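Local coordinates for protein split-Soret cytochrome c (Desulfovibrio desulfuricans, PDB 1H21) that carries two c-type hemes and probably one [2Fe-2S] cluster per subunit of a heme-sharing homodimer and may take part in sulfate reduction, at residues 19-33 and 50-64. Sequence-based numbering, arbitrary orientation.
Sequences WKPHKLDPKECAQVA and YSIVGLMGEKYGAPY
Helix 26-33 crosses helix 50-60 at 109°, with 8.6 Å between the axes, and the loop 19-25 runs from the turn after helix 50-60 back along that helix. Trp19 and His22 of the loop form an aromatic cluster with Tyr60 and Tyr64. The His22 ring lies face to face on the Tyr60 ring, with centroids 3.7 Å apart and planes at 6°. The edge of the His22 ring meets Met56 SD and the phenol end of Tyr64. Tyr64 OH donates to Lys20 O at 2.5 Å, in the carbonyl plane and on a lone pair. The same hydroxyl accepts a weak, bent bond from His22 NE2 (3.0 Å), and a water links it to Lys20 N. Pro63, which follows a cis peptide bond, puts CG over the five-membered ring of Trp19, 3.4 Å from its centroid, as a CH-pi contact. Val53 CG1 touches the edge of the indole. At the helix crossing, Val32 CG2 meets Leu55 CD1 at 3.7 Å. Ser51 CB packs beside Ala33, while Ser51 OG bonds to Ala48 O within its own helix. Glu28, with CG anti to the backbone N (chi1 -172°) and its chain extended, reaches past Leu55 CD1, touching it with CD, to Lys59. Lys59 NZ sits 2.8 Å from Glu28 OE2, on its syn lone pair, in a salt bridge. Helix 87-99 packs against Trp19 and Val53, and Arg9 of the second subunit against Leu55. The contact thus combines an apolar helix crossing, flanked by a salt bridge, with a loop held by ring stacking and the Tyr64 hydroxyl.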
loop_
_atom_site.group_PDB
_atom_site.type_symbol
_atom_site.label_atom_id
_atom_site.label_comp_id
_atom_site.label_asym_id
_atom_site.label_seq_id
_atom_site.Cartn_x
_atom_site.Cartn_y
_atom_site.Cartn_z
ATOM N N TRP A 19 19.335 -10.311 4.151
ATOM C CA TRP A 19 19.581 -9.827 5.500
ATOM C C TRP A 19 19.364 -10.991 6.491
ATOM O O TRP A 19 18.600 -11.934 6.201
ATOM C CB TRP A 19 18.620 -8.683 5.818
ATOM C CG TRP A 19 18.933 -7.375 5.127
ATOM C CD1 TRP A 19 19.807 -7.177 4.085
ATOM C CD2 TRP A 19 18.471 -6.065 5.518
ATOM N NE1 TRP A 19 19.938 -5.823 3.829
ATOM C CE2 TRP A 19 19.133 -5.122 4.694
ATOM C CE3 TRP A 19 17.577 -5.599 6.493
ATOM C CZ2 TRP A 19 18.932 -3.737 4.821
ATOM C CZ3 TRP A 19 17.376 -4.218 6.616
ATOM C CH2 TRP A 19 18.053 -3.308 5.787
ATOM N N LYS A 20 20.030 -10.929 7.645
ATOM C CA LYS A 20 19.896 -11.956 8.681
ATOM C C LYS A 20 18.775 -11.584 9.656
ATOM O O LYS A 20 18.813 -10.527 10.289
ATOM C CB LYS A 20 21.232 -12.159 9.427
ATOM C CG LYS A 20 21.156 -13.016 10.707
ATOM C CD LYS A 20 22.451 -13.794 10.957
ATOM C CE LYS A 20 22.599 -14.908 9.913
ATOM N NZ LYS A 20 23.685 -15.901 10.195
ATOM N N PRO A 21 17.722 -12.408 9.725
ATOM C CA PRO A 21 16.636 -12.079 10.654
ATOM C C PRO A 21 17.099 -12.276 12.099
ATOM O O PRO A 21 18.019 -13.050 12.355
ATOM C CB PRO A 21 15.541 -13.071 10.260
ATOM C CG PRO A 21 16.326 -14.252 9.736
ATOM C CD PRO A 21 17.401 -13.601 8.922
ATOM N N HIS A 22 16.527 -11.515 13.023
ATOM C CA HIS A 22 16.874 -11.622 14.432
ATOM C C HIS A 22 15.549 -11.669 15.174
ATOM O O HIS A 22 14.623 -10.984 14.777
ATOM C CB HIS A 22 17.637 -10.375 14.901
ATOM C CG HIS A 22 18.979 -10.190 14.262
ATOM N ND1 HIS A 22 20.106 -10.872 14.673
ATOM C CD2 HIS A 22 19.386 -9.370 13.266
ATOM C CE1 HIS A 22 21.143 -10.481 13.958
ATOM N NE2 HIS A 22 20.733 -9.567 13.097
ATOM N N LYS A 23 15.415 -12.535 16.174
ATOM C CA LYS A 23 14.179 -12.574 16.961
ATOM C C LYS A 23 13.933 -11.198 17.599
ATOM O O LYS A 23 14.884 -10.449 17.898
ATOM C CB LYS A 23 14.245 -13.644 18.058
ATOM C CG LYS A 23 13.963 -15.037 17.559
ATOM C CD LYS A 23 13.309 -15.859 18.630
ATOM C CE LYS A 23 12.776 -17.133 18.014
ATOM N NZ LYS A 23 12.059 -17.937 19.031
ATOM N N LEU A 24 12.669 -10.876 17.846
ATOM C CA LEU A 24 12.339 -9.581 18.417
ATOM C C LEU A 24 11.555 -9.713 19.714
ATOM O O LEU A 24 11.066 -10.787 20.048
ATOM C CB LEU A 24 11.480 -8.800 17.410
ATOM C CG LEU A 24 11.964 -8.636 15.962
ATOM C CD1 LEU A 24 10.783 -8.725 14.981
ATOM C CD2 LEU A 24 12.758 -7.330 15.803
ATOM N N ASP A 25 11.419 -8.604 20.431
ATOM C CA ASP A 25 10.639 -8.586 21.645
ATOM C C ASP A 25 9.356 -7.880 21.251
ATOM O O ASP A 25 9.344 -6.642 21.112
ATOM C CB ASP A 25 11.327 -7.758 22.735
ATOM C CG ASP A 25 10.499 -7.665 24.030
ATOM O OD1 ASP A 25 9.383 -8.237 24.119
ATOM O OD2 ASP A 25 10.971 -7.003 24.973
ATOM N N PRO A 26 8.266 -8.647 21.016
ATOM C CA PRO A 26 6.975 -8.062 20.633
ATOM C C PRO A 26 6.549 -6.853 21.507
ATOM O O PRO A 26 6.154 -5.801 20.964
ATOM C CB PRO A 26 6.027 -9.252 20.777
ATOM C CG PRO A 26 6.861 -10.380 20.326
ATOM C CD PRO A 26 8.167 -10.120 21.055
ATOM N N LYS A 27 6.668 -6.984 22.835
ATOM C CA LYS A 27 6.296 -5.903 23.756
ATOM C C LYS A 27 7.122 -4.652 23.453
ATOM O O LYS A 27 6.593 -3.521 23.429
ATOM C CB LYS A 27 6.536 -6.305 25.225
ATOM C CG LYS A 27 6.030 -7.696 25.645
ATOM C CD LYS A 27 4.506 -7.915 25.502
ATOM C CE LYS A 27 4.129 -9.408 25.673
ATOM N NZ LYS A 27 4.779 -10.328 24.657
ATOM N N GLU A 28 8.425 -4.849 23.250
ATOM C CA GLU A 28 9.315 -3.737 22.942
ATOM C C GLU A 28 8.856 -3.108 21.610
ATOM O O GLU A 28 8.734 -1.878 21.479
ATOM C CB GLU A 28 10.775 -4.209 22.834
ATOM C CG GLU A 28 11.766 -3.035 22.697
ATOM C CD GLU A 28 13.202 -3.441 22.320
ATOM O OE1 GLU A 28 13.450 -4.590 21.850
ATOM O OE2 GLU A 28 14.094 -2.564 22.469
ATOM N N CYS A 29 8.553 -3.967 20.642
ATOM C CA CYS A 29 8.101 -3.523 19.335
ATOM C C CYS A 29 6.822 -2.704 19.363
ATOM O O CYS A 29 6.762 -1.628 18.760
ATOM C CB CYS A 29 7.937 -4.717 18.419
ATOM S SG CYS A 29 9.527 -5.288 17.916
ATOM N N ALA A 30 5.808 -3.205 20.057
ATOM C CA ALA A 30 4.533 -2.512 20.150
ATOM C C ALA A 30 4.781 -1.086 20.642
ATOM O O ALA A 30 4.310 -0.081 20.073
ATOM C CB ALA A 30 3.614 -3.271 21.129
ATOM N N GLN A 31 5.642 -1.021 21.644
ATOM C CA GLN A 31 6.024 0.210 22.308
ATOM C C GLN A 31 6.718 1.228 21.404
ATOM O O GLN A 31 6.282 2.381 21.283
ATOM C CB GLN A 31 6.929 -0.176 23.452
ATOM C CG GLN A 31 7.510 0.975 24.161
ATOM C CD GLN A 31 6.663 1.436 25.290
ATOM O OE1 GLN A 31 5.834 0.696 25.836
ATOM N NE2 GLN A 31 6.891 2.658 25.690
ATOM N N VAL A 32 7.824 0.805 20.800
ATOM C CA VAL A 32 8.592 1.673 19.901
ATOM C C VAL A 32 7.746 2.116 18.684
ATOM O O VAL A 32 7.865 3.255 18.221
ATOM C CB VAL A 32 9.895 0.966 19.441
ATOM C CG1 VAL A 32 10.720 1.889 18.552
ATOM C CG2 VAL A 32 10.695 0.543 20.654
ATOM N N ALA A 33 6.894 1.211 18.186
ATOM C CA ALA A 33 6.003 1.496 17.053
ATOM C C ALA A 33 5.085 2.634 17.434
ATOM O O ALA A 33 4.943 3.591 16.673
ATOM C CB ALA A 33 5.175 0.258 16.667
ATOM N N TYR A 50 9.991 0.914 11.629
ATOM C CA TYR A 50 11.099 1.134 12.531
ATOM C C TYR A 50 11.125 0.171 13.721
ATOM O O TYR A 50 12.176 -0.376 14.039
ATOM C CB TYR A 50 11.123 2.568 13.031
ATOM C CG TYR A 50 12.395 2.885 13.777
ATOM C CD1 TYR A 50 13.460 3.498 13.127
ATOM C CD2 TYR A 50 12.540 2.576 15.134
ATOM C CE1 TYR A 50 14.638 3.802 13.801
ATOM C CE2 TYR A 50 13.721 2.874 15.819
ATOM C CZ TYR A 50 14.760 3.490 15.138
ATOM O OH TYR A 50 15.918 3.838 15.785
ATOM N N SER A 51 9.979 -0.090 14.341
ATOM C CA SER A 51 9.981 -0.982 15.487
ATOM C C SER A 51 10.572 -2.355 15.152
ATOM O O SER A 51 10.952 -3.111 16.042
ATOM C CB SER A 51 8.578 -1.114 16.096
ATOM O OG SER A 51 7.731 -1.921 15.318
ATOM N N ILE A 52 10.699 -2.660 13.869
ATOM C CA ILE A 52 11.235 -3.949 13.465
ATOM C C ILE A 52 12.667 -3.847 12.963
ATOM O O ILE A 52 13.589 -4.404 13.559
ATOM C CB ILE A 52 10.312 -4.614 12.420
ATOM C CG1 ILE A 52 9.046 -5.119 13.125
ATOM C CG2 ILE A 52 11.047 -5.703 11.659
ATOM C CD1 ILE A 52 8.067 -5.836 12.240
ATOM N N VAL A 53 12.864 -3.097 11.889
ATOM C CA VAL A 53 14.188 -2.932 11.299
ATOM C C VAL A 53 14.969 -1.867 12.045
ATOM O O VAL A 53 16.196 -1.920 12.108
ATOM C CB VAL A 53 14.071 -2.572 9.806
ATOM C CG1 VAL A 53 15.436 -2.349 9.185
ATOM C CG2 VAL A 53 13.310 -3.673 9.065
ATOM N N GLY A 54 14.253 -0.914 12.628
ATOM C CA GLY A 54 14.903 0.147 13.377
ATOM C C GLY A 54 15.526 -0.406 14.653
ATOM O O GLY A 54 16.651 -0.038 15.012
ATOM N N LEU A 55 14.795 -1.273 15.348
ATOM C CA LEU A 55 15.318 -1.877 16.568
ATOM C C LEU A 55 16.440 -2.866 16.250
ATOM O O LEU A 55 17.377 -2.997 17.025
ATOM C CB LEU A 55 14.211 -2.539 17.387
ATOM C CG LEU A 55 13.187 -1.557 17.956
ATOM C CD1 LEU A 55 12.362 -2.305 18.950
ATOM C CD2 LEU A 55 13.866 -0.365 18.617
ATOM N N MET A 56 16.355 -3.562 15.121
ATOM C CA MET A 56 17.433 -4.472 14.729
ATOM C C MET A 56 18.694 -3.634 14.436
ATOM O O MET A 56 19.815 -4.091 14.654
ATOM C CB MET A 56 17.065 -5.291 13.479
ATOM C CG MET A 56 16.019 -6.347 13.716
ATOM S SD MET A 56 15.996 -7.488 12.351
ATOM C CE MET A 56 14.453 -8.391 12.688
ATOM N N GLY A 57 18.506 -2.409 13.951
ATOM C CA GLY A 57 19.636 -1.543 13.659
ATOM C C GLY A 57 20.341 -1.054 14.917
ATOM O O GLY A 57 21.574 -1.033 14.963
ATOM N N GLU A 58 19.564 -0.631 15.915
ATOM C CA GLU A 58 20.104 -0.158 17.190
ATOM C C GLU A 58 20.927 -1.242 17.910
ATOM O O GLU A 58 21.984 -0.946 18.479
ATOM C CB GLU A 58 18.969 0.298 18.113
ATOM C CG GLU A 58 18.229 1.552 17.658
ATOM C CD GLU A 58 17.099 1.956 18.618
ATOM O OE1 GLU A 58 16.897 1.284 19.663
ATOM O OE2 GLU A 58 16.399 2.954 18.331
ATOM N N LYS A 59 20.443 -2.486 17.869
ATOM C CA LYS A 59 21.105 -3.617 18.522
ATOM C C LYS A 59 22.219 -4.307 17.713
ATOM O O LYS A 59 23.259 -4.678 18.259
ATOM C CB LYS A 59 20.060 -4.672 18.949
ATOM C CG LYS A 59 19.029 -4.193 19.998
ATOM C CD LYS A 59 17.884 -5.219 20.155
ATOM C CE LYS A 59 16.885 -4.862 21.274
ATOM N NZ LYS A 59 16.443 -3.440 21.224
ATOM N N TYR A 60 22.022 -4.481 16.415
ATOM C CA TYR A 60 23.020 -5.180 15.612
ATOM C C TYR A 60 23.687 -4.381 14.499
ATOM O O TYR A 60 24.360 -4.974 13.645
ATOM C CB TYR A 60 22.418 -6.451 15.001
ATOM C CG TYR A 60 21.563 -7.262 15.948
ATOM C CD1 TYR A 60 20.174 -7.115 15.966
ATOM C CD2 TYR A 60 22.133 -8.185 16.810
ATOM C CE1 TYR A 60 19.368 -7.873 16.826
ATOM C CE2 TYR A 60 21.335 -8.955 17.678
ATOM C CZ TYR A 60 19.954 -8.789 17.677
ATOM O OH TYR A 60 19.151 -9.519 18.537
ATOM N N GLY A 61 23.495 -3.063 14.482
ATOM C CA GLY A 61 24.116 -2.238 13.454
ATOM C C GLY A 61 23.649 -2.474 12.018
ATOM O O GLY A 61 22.455 -2.628 11.762
ATOM N N ALA A 62 24.586 -2.432 11.079
ATOM C CA ALA A 62 24.320 -2.628 9.655
ATOM C C ALA A 62 23.894 -4.048 9.328
ATOM O O ALA A 62 24.239 -4.972 10.042
ATOM C CB ALA A 62 25.562 -2.279 8.852
ATOM N N PRO A 63 23.162 -4.254 8.214
ATOM C CA PRO A 63 22.709 -3.246 7.242
ATOM C C PRO A 63 21.459 -2.485 7.718
ATOM O O PRO A 63 21.180 -1.372 7.245
ATOM C CB PRO A 63 22.427 -4.092 5.997
ATOM C CG PRO A 63 21.913 -5.352 6.579
ATOM C CD PRO A 63 22.857 -5.614 7.725
ATOM N N TYR A 64 20.766 -3.076 8.696
ATOM C CA TYR A 64 19.543 -2.536 9.283
ATOM C C TYR A 64 19.601 -1.049 9.569
ATOM O O TYR A 64 18.696 -0.305 9.201
ATOM C CB TYR A 64 19.203 -3.279 10.585
ATOM C CG TYR A 64 19.549 -4.746 10.537
ATOM C CD1 TYR A 64 20.732 -5.216 11.096
ATOM C CD2 TYR A 64 18.729 -5.650 9.884
ATOM C CE1 TYR A 64 21.092 -6.550 10.993
ATOM C CE2 TYR A 64 19.081 -6.986 9.777
ATOM C CZ TYR A 64 20.264 -7.422 10.332
ATOM O OH TYR A 64 20.620 -8.740 10.194
HETATM O O HOH W 1 21.949 -9.112 7.749
#